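PDB 3QTM: negative regulator of ofd1 from Schizosaccharomyces pombe, which is required for correct translation termination, stabilises the N-terminal transcription factor domain of Sre1 and directly inhibits ofd1. Local coordinates for residues A72-L77 with F122-R127; Q164-L169 with R186-L191. One frame throughout, in Å; residues are numbered along the deposited sequence.

Contact 1. Residues A72-L77 with F122-R127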
ATOM      1  N   ALA A  72      -9.881  -0.436 -16.252  1.00 18.64           N
ATOM      2  CA  ALA A  72      -8.833  -1.257 -16.854  1.00 16.03           C
ATOM      3  C   ALA A  72      -7.892  -0.401 -17.693  1.00 18.39           C
ATOM      4  O   ALA A  72      -6.682  -0.587 -17.680  1.00 17.20           O
ATOM      5  CB  ALA A  72      -9.431  -2.355 -17.711  1.00 16.40           C
ATOM      6  N   TYR A  73      -8.469   0.523 -18.452  1.00 15.59           N
ATOM      7  CA  TYR A  73      -7.700   1.390 -19.317  1.00 14.17           C
ATOM      8  C   TYR A  73      -6.791   2.296 -18.449  1.00 19.96           C
ATOM      9  O   TYR A  73      -5.600   2.466 -18.724  1.00 17.86           O
ATOM     10  CB  TYR A  73      -8.673   2.215 -20.154  1.00 15.22           C
ATOM     11  CG  TYR A  73      -8.083   2.900 -21.349  1.00 19.04           C
ATOM     12  CD1 TYR A  73      -8.904   3.430 -22.334  1.00 16.82           C
ATOM     13  CD2 TYR A  73      -6.698   3.009 -21.509  1.00 18.90           C
ATOM     14  CE1 TYR A  73      -8.369   4.077 -23.442  1.00 21.81           C
ATOM     15  CE2 TYR A  73      -6.148   3.652 -22.617  1.00 18.00           C
ATOM     16  CZ  TYR A  73      -6.996   4.192 -23.581  1.00 22.79           C
ATOM     17  OH  TYR A  73      -6.476   4.838 -24.688  1.00 22.65           O
ATOM     18  N   SER A  74      -7.358   2.868 -17.391  1.00 14.09           N
ATOM     19  CA  SER A  74      -6.579   3.683 -16.465  1.00 17.74           C
ATOM     20  C   SER A  74      -5.431   2.878 -15.865  1.00 19.04           C
ATOM     21  O   SER A  74      -4.318   3.371 -15.785  1.00 15.41           O
ATOM     22  CB  SER A  74      -7.465   4.219 -15.344  1.00 15.47           C
ATOM     23  OG  SER A  74      -6.689   4.912 -14.390  1.00 17.44           O
ATOM     24  N   SER A  75      -5.707   1.635 -15.460  1.00 17.55           N
ATOM     25  CA  SER A  75      -4.678   0.770 -14.875  1.00 19.43           C
ATOM     26  C   SER A  75      -3.523   0.475 -15.826  1.00 20.12           C
ATOM     27  O   SER A  75      -2.370   0.428 -15.408  1.00 20.11           O
ATOM     28  CB  SER A  75      -5.276  -0.550 -14.396  1.00 19.37           C
ATOM     29  OG  SER A  75      -6.137  -0.319 -13.299  1.00 21.04           O
ATOM     30  N   ALA A  76      -3.835   0.262 -17.101  1.00 17.61           N
ATOM     31  CA  ALA A  76      -2.789   0.037 -18.086  1.00 20.15           C
ATOM     32  C   ALA A  76      -1.904   1.285 -18.220  1.00 18.44           C
ATOM     33  O   ALA A  76      -0.678   1.185 -18.239  1.00 16.71           O
ATOM     34  CB  ALA A  76      -3.397  -0.354 -19.433  1.00 18.00           C
ATOM     35  N   LEU A  77      -2.529   2.456 -18.307  1.00 16.94           N
ATOM     36  CA  LEU A  77      -1.789   3.717 -18.372  1.00 19.34           C
ATOM     37  C   LEU A  77      -0.860   3.887 -17.160  1.00 18.44           C
ATOM     38  O   LEU A  77       0.302   4.284 -17.294  1.00 17.23           O
ATOM     39  CB  LEU A  77      -2.748   4.918 -18.520  1.00 16.77           C
ATOM     40  CG  LEU A  77      -3.492   4.992 -19.862  1.00 17.71           C
ATOM     41  CD1 LEU A  77      -4.728   5.893 -19.784  1.00 18.74           C
ATOM     42  CD2 LEU A  77      -2.558   5.460 -20.999  1.00 14.49           C
ATOM     43  N   PHE A 122     -12.713   3.035  -8.491  1.00 19.41           N
ATOM     44  CA  PHE A 122     -12.279   3.733  -7.284  1.00 20.16           C
ATOM     45  C   PHE A 122     -10.843   3.358  -6.961  1.00 21.25           C
ATOM     46  O   PHE A 122     -10.052   4.208  -6.552  1.00 21.11           O
ATOM     47  CB  PHE A 122     -13.206   3.436  -6.101  1.00 19.47           C
ATOM     48  CG  PHE A 122     -14.488   4.246  -6.111  1.00 23.07           C
ATOM     49  CD1 PHE A 122     -14.884   4.933  -7.253  1.00 20.54           C
ATOM     50  CD2 PHE A 122     -15.308   4.287  -4.991  1.00 23.95           C
ATOM     51  CE1 PHE A 122     -16.055   5.670  -7.269  1.00 27.56           C
ATOM     52  CE2 PHE A 122     -16.492   5.014  -4.995  1.00 25.30           C
ATOM     53  CZ  PHE A 122     -16.866   5.712  -6.137  1.00 29.16           C
ATOM     54  N   LEU A 123     -10.504   2.089  -7.177  1.00 20.09           N
ATOM     55  CA  LEU A 123      -9.154   1.616  -6.904  1.00 22.32           C
ATOM     56  C   LEU A 123      -8.167   2.237  -7.892  1.00 20.24           C
ATOM     57  O   LEU A 123      -7.100   2.693  -7.489  1.00 21.50           O
ATOM     58  CB  LEU A 123      -9.075   0.081  -6.917  1.00 18.87           C
ATOM     59  CG  LEU A 123      -7.705  -0.600  -6.722  1.00 21.99           C
ATOM     60  CD1 LEU A 123      -7.101  -0.311  -5.348  1.00 18.62           C
ATOM     61  CD2 LEU A 123      -7.795  -2.114  -6.939  1.00 24.48           C
ATOM     62  N   ALA A 124      -8.533   2.264  -9.173  1.00 19.58           N
ATOM     63  CA  ALA A 124      -7.694   2.875 -10.211  1.00 19.20           C
ATOM     64  C   ALA A 124      -7.449   4.356  -9.941  1.00 19.95           C
ATOM     65  O   ALA A 124      -6.343   4.866 -10.143  1.00 19.04           O
ATOM     66  CB  ALA A 124      -8.341   2.708 -11.591  1.00 18.91           C
ATOM     67  N   LEU A 125      -8.499   5.047  -9.504  1.00 18.37           N
ATOM     68  CA  LEU A 125      -8.399   6.459  -9.168  1.00 19.78           C
ATOM     69  C   LEU A 125      -7.435   6.659  -8.002  1.00 20.82           C
ATOM     70  O   LEU A 125      -6.520   7.476  -8.083  1.00 19.77           O
ATOM     71  CB  LEU A 125      -9.769   7.022  -8.779  1.00 19.83           C
ATOM     72  CG  LEU A 125     -10.714   7.375  -9.919  1.00 20.58           C
ATOM     73  CD1 LEU A 125     -12.162   7.434  -9.404  1.00 21.26           C
ATOM     74  CD2 LEU A 125     -10.287   8.701 -10.569  1.00 19.62           C
ATOM     75  N   ALA A 126      -7.640   5.914  -6.918  1.00 16.72           N
ATOM     76  CA  ALA A 126      -6.779   6.048  -5.748  1.00 19.97           C
ATOM     77  C   ALA A 126      -5.313   5.774  -6.096  1.00 20.90           C
ATOM     78  O   ALA A 126      -4.425   6.553  -5.718  1.00 16.72           O
ATOM     79  CB  ALA A 126      -7.242   5.126  -4.646  1.00 20.31           C
ATOM     80  N   ARG A 127      -5.073   4.673  -6.815  1.00 16.69           N
ATOM     81  CA  ARG A 127      -3.720   4.300  -7.234  1.00 21.04           C
ATOM     82  C   ARG A 127      -3.040   5.415  -8.029  1.00 16.20           C
ATOM     83  O   ARG A 127      -1.887   5.748  -7.780  1.00 19.94           O
ATOM     84  CB  ARG A 127      -3.746   2.990  -8.032  1.00 19.40           C
ATOM     85  CG  ARG A 127      -4.108   1.786  -7.160  1.00 19.72           C
ATOM     86  CD  ARG A 127      -4.355   0.504  -7.965  1.00 22.71           C
ATOM     87  NE  ARG A 127      -3.437   0.350  -9.099  1.00 24.71           N
ATOM     88  CZ  ARG A 127      -2.172  -0.025  -8.979  1.00 24.97           C
ATOM     89  NH1 ARG A 127      -1.682  -0.268  -7.778  1.00 27.15           N
ATOM     90  NH2 ARG A 127      -1.401  -0.160 -10.047  1.00 22.56           N
TER
HETATM   91  O   HOH W   1      -4.983   3.886 -12.310  1.00 16.47           O
HETATM   92  O   HOH W   2      -1.397  -0.262 -13.003  1.00 21.12           O
HETATM   93  O   HOH W   3      -4.861   1.382 -11.418  1.00 22.85           O

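Contact 2. Residues Q164-L169 with R186-L191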
ATOM      1  N   GLN A 164     -10.708  10.004  -0.688  1.00 23.96           N
ATOM      2  CA  GLN A 164     -12.110  10.029  -1.092  1.00 25.54           C
ATOM      3  C   GLN A 164     -12.514   8.704  -1.763  1.00 24.85           C
ATOM      4  O   GLN A 164     -13.599   8.181  -1.517  1.00 23.16           O
ATOM      5  CB  GLN A 164     -12.381  11.231  -2.014  1.00 25.05           C
ATOM      6  CG  GLN A 164     -13.759  11.227  -2.673  1.00 30.48           C
ATOM      7  CD  GLN A 164     -13.921  12.305  -3.739  1.00 29.33           C
ATOM      8  OE1 GLN A 164     -13.053  13.159  -3.927  1.00 33.72           O
ATOM      9  NE2 GLN A 164     -15.036  12.261  -4.447  1.00 28.75           N
ATOM     10  N   TYR A 165     -11.643   8.143  -2.595  1.00 21.03           N
ATOM     11  CA  TYR A 165     -12.011   6.900  -3.260  1.00 21.12           C
ATOM     12  C   TYR A 165     -11.627   5.637  -2.490  1.00 24.87           C
ATOM     13  O   TYR A 165     -12.236   4.593  -2.689  1.00 25.99           O
ATOM     14  CB  TYR A 165     -11.519   6.880  -4.702  1.00 23.81           C
ATOM     15  CG  TYR A 165     -12.174   7.988  -5.497  1.00 27.14           C
ATOM     16  CD1 TYR A 165     -13.500   7.881  -5.917  1.00 23.92           C
ATOM     17  CD2 TYR A 165     -11.486   9.160  -5.781  1.00 24.53           C
ATOM     18  CE1 TYR A 165     -14.107   8.898  -6.623  1.00 24.13           C
ATOM     19  CE2 TYR A 165     -12.090  10.189  -6.486  1.00 25.52           C
ATOM     20  CZ  TYR A 165     -13.396  10.050  -6.898  1.00 25.67           C
ATOM     21  OH  TYR A 165     -13.981  11.068  -7.592  1.00 22.90           O
ATOM     22  N   LEU A 166     -10.657   5.737  -1.584  1.00 22.13           N
ATOM     23  CA  LEU A 166     -10.289   4.586  -0.767  1.00 22.56           C
ATOM     24  C   LEU A 166     -11.343   4.293   0.309  1.00 23.10           C
ATOM     25  O   LEU A 166     -11.622   3.135   0.633  1.00 21.87           O
ATOM     26  CB  LEU A 166      -8.929   4.795  -0.115  1.00 18.69           C
ATOM     27  CG  LEU A 166      -7.701   4.814  -1.038  1.00 23.01           C
ATOM     28  CD1 LEU A 166      -6.474   5.309  -0.284  1.00 18.56           C
ATOM     29  CD2 LEU A 166      -7.449   3.438  -1.635  1.00 20.67           C
ATOM     30  N   ARG A 167     -11.925   5.347   0.860  1.00 24.04           N
ATOM     31  CA  ARG A 167     -12.849   5.191   1.982  1.00 24.39           C
ATOM     32  C   ARG A 167     -13.999   4.239   1.652  1.00 23.56           C
ATOM     33  O   ARG A 167     -14.264   3.316   2.405  1.00 27.44           O
ATOM     34  CB  ARG A 167     -13.361   6.556   2.459  1.00 27.08           C
ATOM     35  CG  ARG A 167     -14.338   6.473   3.620  1.00 31.68           C
ATOM     36  CD  ARG A 167     -14.930   7.839   3.950  1.00 31.40           C
ATOM     37  NE  ARG A 167     -13.888   8.835   4.195  1.00 28.65           N
ATOM     38  CZ  ARG A 167     -13.202   8.915   5.325  1.00 31.73           C
ATOM     39  NH1 ARG A 167     -13.440   8.053   6.306  1.00 34.31           N
ATOM     40  NH2 ARG A 167     -12.275   9.851   5.472  1.00 37.50           N
ATOM     41  N   PRO A 168     -14.672   4.441   0.509  1.00 24.52           N
ATOM     42  CA  PRO A 168     -15.720   3.481   0.139  1.00 29.58           C
ATOM     43  C   PRO A 168     -15.196   2.049   0.018  1.00 31.89           C
ATOM     44  O   PRO A 168     -15.914   1.121   0.392  1.00 30.92           O
ATOM     45  CB  PRO A 168     -16.190   3.970  -1.243  1.00 28.65           C
ATOM     46  CG  PRO A 168     -15.803   5.398  -1.311  1.00 26.61           C
ATOM     47  CD  PRO A 168     -14.596   5.581  -0.424  1.00 27.44           C
ATOM     48  N   LEU A 169     -13.985   1.871  -0.514  1.00 27.75           N
ATOM     49  CA  LEU A 169     -13.445   0.528  -0.741  1.00 27.60           C
ATOM     50  C   LEU A 169     -13.199  -0.191   0.569  1.00 28.23           C
ATOM     51  O   LEU A 169     -13.267  -1.416   0.636  1.00 30.70           O
ATOM     52  CB  LEU A 169     -12.121   0.584  -1.513  1.00 25.89           C
ATOM     53  CG  LEU A 169     -12.175   1.181  -2.913  1.00 25.93           C
ATOM     54  CD1 LEU A 169     -10.774   1.244  -3.479  1.00 23.86           C
ATOM     55  CD2 LEU A 169     -13.095   0.366  -3.821  1.00 25.96           C
ATOM     56  N   ARG A 186       0.187  -1.485  -3.373  1.00 23.88           N
ATOM     57  CA  ARG A 186       1.517  -0.934  -3.101  1.00 28.38           C
ATOM     58  C   ARG A 186       1.550   0.599  -2.972  1.00 26.86           C
ATOM     59  O   ARG A 186       2.292   1.125  -2.157  1.00 26.58           O
ATOM     60  CB  ARG A 186       2.558  -1.420  -4.111  1.00 28.80           C
ATOM     61  CG  ARG A 186       3.263  -2.702  -3.687  1.00 37.08           C
ATOM     62  CD  ARG A 186       4.487  -3.024  -4.563  1.00 41.76           C
ATOM     63  NE  ARG A 186       4.112  -3.411  -5.924  1.00 43.36           N
ATOM     64  CZ  ARG A 186       4.367  -2.687  -7.015  1.00 48.36           C
ATOM     65  NH1 ARG A 186       5.019  -1.530  -6.907  1.00 50.13           N
ATOM     66  NH2 ARG A 186       3.980  -3.123  -8.217  1.00 37.75           N
ATOM     67  N   PRO A 187       0.754   1.319  -3.782  1.00 24.63           N
ATOM     68  CA  PRO A 187       0.727   2.776  -3.615  1.00 24.92           C
ATOM     69  C   PRO A 187       0.263   3.215  -2.223  1.00 25.41           C
ATOM     70  O   PRO A 187       0.493   4.367  -1.872  1.00 23.38           O
ATOM     71  CB  PRO A 187      -0.282   3.235  -4.674  1.00 22.49           C
ATOM     72  CG  PRO A 187      -0.214   2.170  -5.726  1.00 24.98           C
ATOM     73  CD  PRO A 187      -0.040   0.890  -4.950  1.00 24.75           C
ATOM     74  N   LEU A 188      -0.369   2.335  -1.448  1.00 22.33           N
ATOM     75  CA  LEU A 188      -0.739   2.705  -0.084  1.00 25.16           C
ATOM     76  C   LEU A 188       0.504   3.056   0.735  1.00 25.85           C
ATOM     77  O   LEU A 188       0.418   3.830   1.679  1.00 26.31           O
ATOM     78  CB  LEU A 188      -1.544   1.606   0.626  1.00 23.39           C
ATOM     79  CG  LEU A 188      -2.949   1.337   0.088  1.00 24.88           C
ATOM     80  CD1 LEU A 188      -3.688   0.410   1.024  1.00 23.95           C
ATOM     81  CD2 LEU A 188      -3.723   2.647  -0.088  1.00 24.91           C
ATOM     82  N   TYR A 189       1.657   2.494   0.375  1.00 27.45           N
ATOM     83  CA  TYR A 189       2.904   2.857   1.054  1.00 25.71           C
ATOM     84  C   TYR A 189       3.160   4.355   0.921  1.00 27.60           C
ATOM     85  O   TYR A 189       3.666   4.985   1.848  1.00 25.72           O
ATOM     86  CB  TYR A 189       4.121   2.101   0.499  1.00 28.16           C
ATOM     87  CG  TYR A 189       4.047   0.581   0.543  1.00 35.60           C
ATOM     88  CD1 TYR A 189       3.699  -0.099   1.708  1.00 35.62           C
ATOM     89  CD2 TYR A 189       4.366  -0.176  -0.588  1.00 40.79           C
ATOM     90  CE1 TYR A 189       3.646  -1.502   1.735  1.00 34.76           C
ATOM     91  CE2 TYR A 189       4.313  -1.560  -0.572  1.00 40.22           C
ATOM     92  CZ  TYR A 189       3.955  -2.220   0.587  1.00 39.06           C
ATOM     93  OH  TYR A 189       3.910  -3.605   0.579  1.00 45.55           O
ATOM     94  N   ILE A 190       2.819   4.922  -0.234  1.00 25.33           N
ATOM     95  CA  ILE A 190       3.021   6.352  -0.459  1.00 24.30           C
ATOM     96  C   ILE A 190       2.207   7.134   0.544  1.00 26.15           C
ATOM     97  O   ILE A 190       2.683   8.107   1.122  1.00 26.20           O
ATOM     98  CB  ILE A 190       2.593   6.769  -1.881  1.00 24.68           C
ATOM     99  CG1 ILE A 190       3.443   6.022  -2.916  1.00 25.33           C
ATOM    100  CG2 ILE A 190       2.676   8.289  -2.046  1.00 20.06           C
ATOM    101  CD1 ILE A 190       2.864   6.025  -4.304  1.00 22.10           C
ATOM    102  N   LEU A 191       0.967   6.705   0.755  1.00 25.21           N
ATOM    103  CA  LEU A 191       0.085   7.408   1.681  1.00 25.22           C
ATOM    104  C   LEU A 191       0.595   7.295   3.121  1.00 25.84           C
ATOM    105  O   LEU A 191       0.578   8.268   3.864  1.00 24.74           O
ATOM    106  CB  LEU A 191      -1.356   6.889   1.577  1.00 20.16           C
ATOM    107  CG  LEU A 191      -2.409   7.543   2.484  1.00 26.84           C
ATOM    108  CD1 LEU A 191      -2.483   9.042   2.253  1.00 21.46           C
ATOM    109  CD2 LEU A 191      -3.789   6.905   2.276  1.00 22.90           C
TER

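Contact 1. Residues A72-L77 with F122-R127
The methyl group of Ala124 meets the two serines Ser74 and Ser75 of the facing helix and illustrates how small residues let two helices come close: the CA atoms of Ser75 and Ala124 lie 5.9 Å apart. Ala124 CB points at the other helix and faces both hydroxyls, 3.9 Å from Ser74 OG and 4.1 Å from Ser75 OG, which their torsions set apart. Ser74 OG lies anti to its own nitrogen (chi1 175°), whereas Ser75 OG is turned back beside the nitrogen (chi1 -67°) and bonds Ala71 O one turn earlier.

The carbonyl of Ala124 is reached through water. One molecule donates to Ala124 O at 2.7 Å and to Ser74 OG, a hydroxyl that also bonds Ala104 O. A turn further on, Arg127 takes over: its guanidinium edge holds two more waters in its plane. NE gives to one at 2.9 Å, which donates on to Ser75 OG, and NH2 gives to the other, which donates to Ser75 O at 2.7 Å. NH1 is bonded to Ser184 O, so all three nitrogens are engaged and the rotation of the group is fixed. Three waters thus carry the polar part of the interface.

Helix 97-110 packs beside Ser74 and Leu125, Tyr26 of helix 15-34 touches both Ser75 and Arg127, and helix 151-170 lies against Phe122, Leu125 and Ala126.

Contact 2. Residues Q164-L169 with R186-L191
Leu166 meets Leu188 and Leu191 in a small leucine cluster between two helices of the all-helical, tetratricopeptide-repeat-related fold, an example of helices joined by side-chain ends while their backbones stay well apart. Even the nearest CA atoms, those of Leu166 and Leu188, are 9.8 Å from each other.

The apolar contacts come in two forms. Leu166 and Leu191 meet end-on, the latter extended away from its own nitrogen (chi1 -179°). Leu188 instead lies alongside Leu166 and runs the other way, its terminal methyl closing on the partner although its first side-chain bond is not aimed there. Leu217 of helix 213-220 adds to the cluster against Leu166, and Trp218 of the same helix touches Leu188.

Polar groups pair with residues beyond the two segments. Arg167 forms a salt bridge with Asp209, and Arg186 NH2 forms one with Glu82 and another with nearby Asp183. Within 164-169 the helix is kinked at Pro168, whose nitrogen cannot donate to the preceding turn.

In the leucine cluster itself the touching falls to methyl groups: Leu166 CD1 lies 3.8 Å from Leu188 CD2 and 4.0 Å from Leu191 CD2.

Contacts 1 and 2 follow in series along the chain, the first closing before the second opens, with centres about 12 Å apart. They show how a helical repeat protein extends its core by passing packing from one helix to the next. Contact 1 joins helix 67-82 to helix 119-142, which turns another face to its successor, helix 151-170; contact 2 joins that successor to the start of helix 188-197. The seam is tight: Ala126 CB lies 3.5 Å from Leu166 CD2, and the rings of Phe122 and Tyr165 meet edge-to-face. Arg127 also packs on Pro187, so helix 119-142 links the two contacts by touching both segments of contact 2.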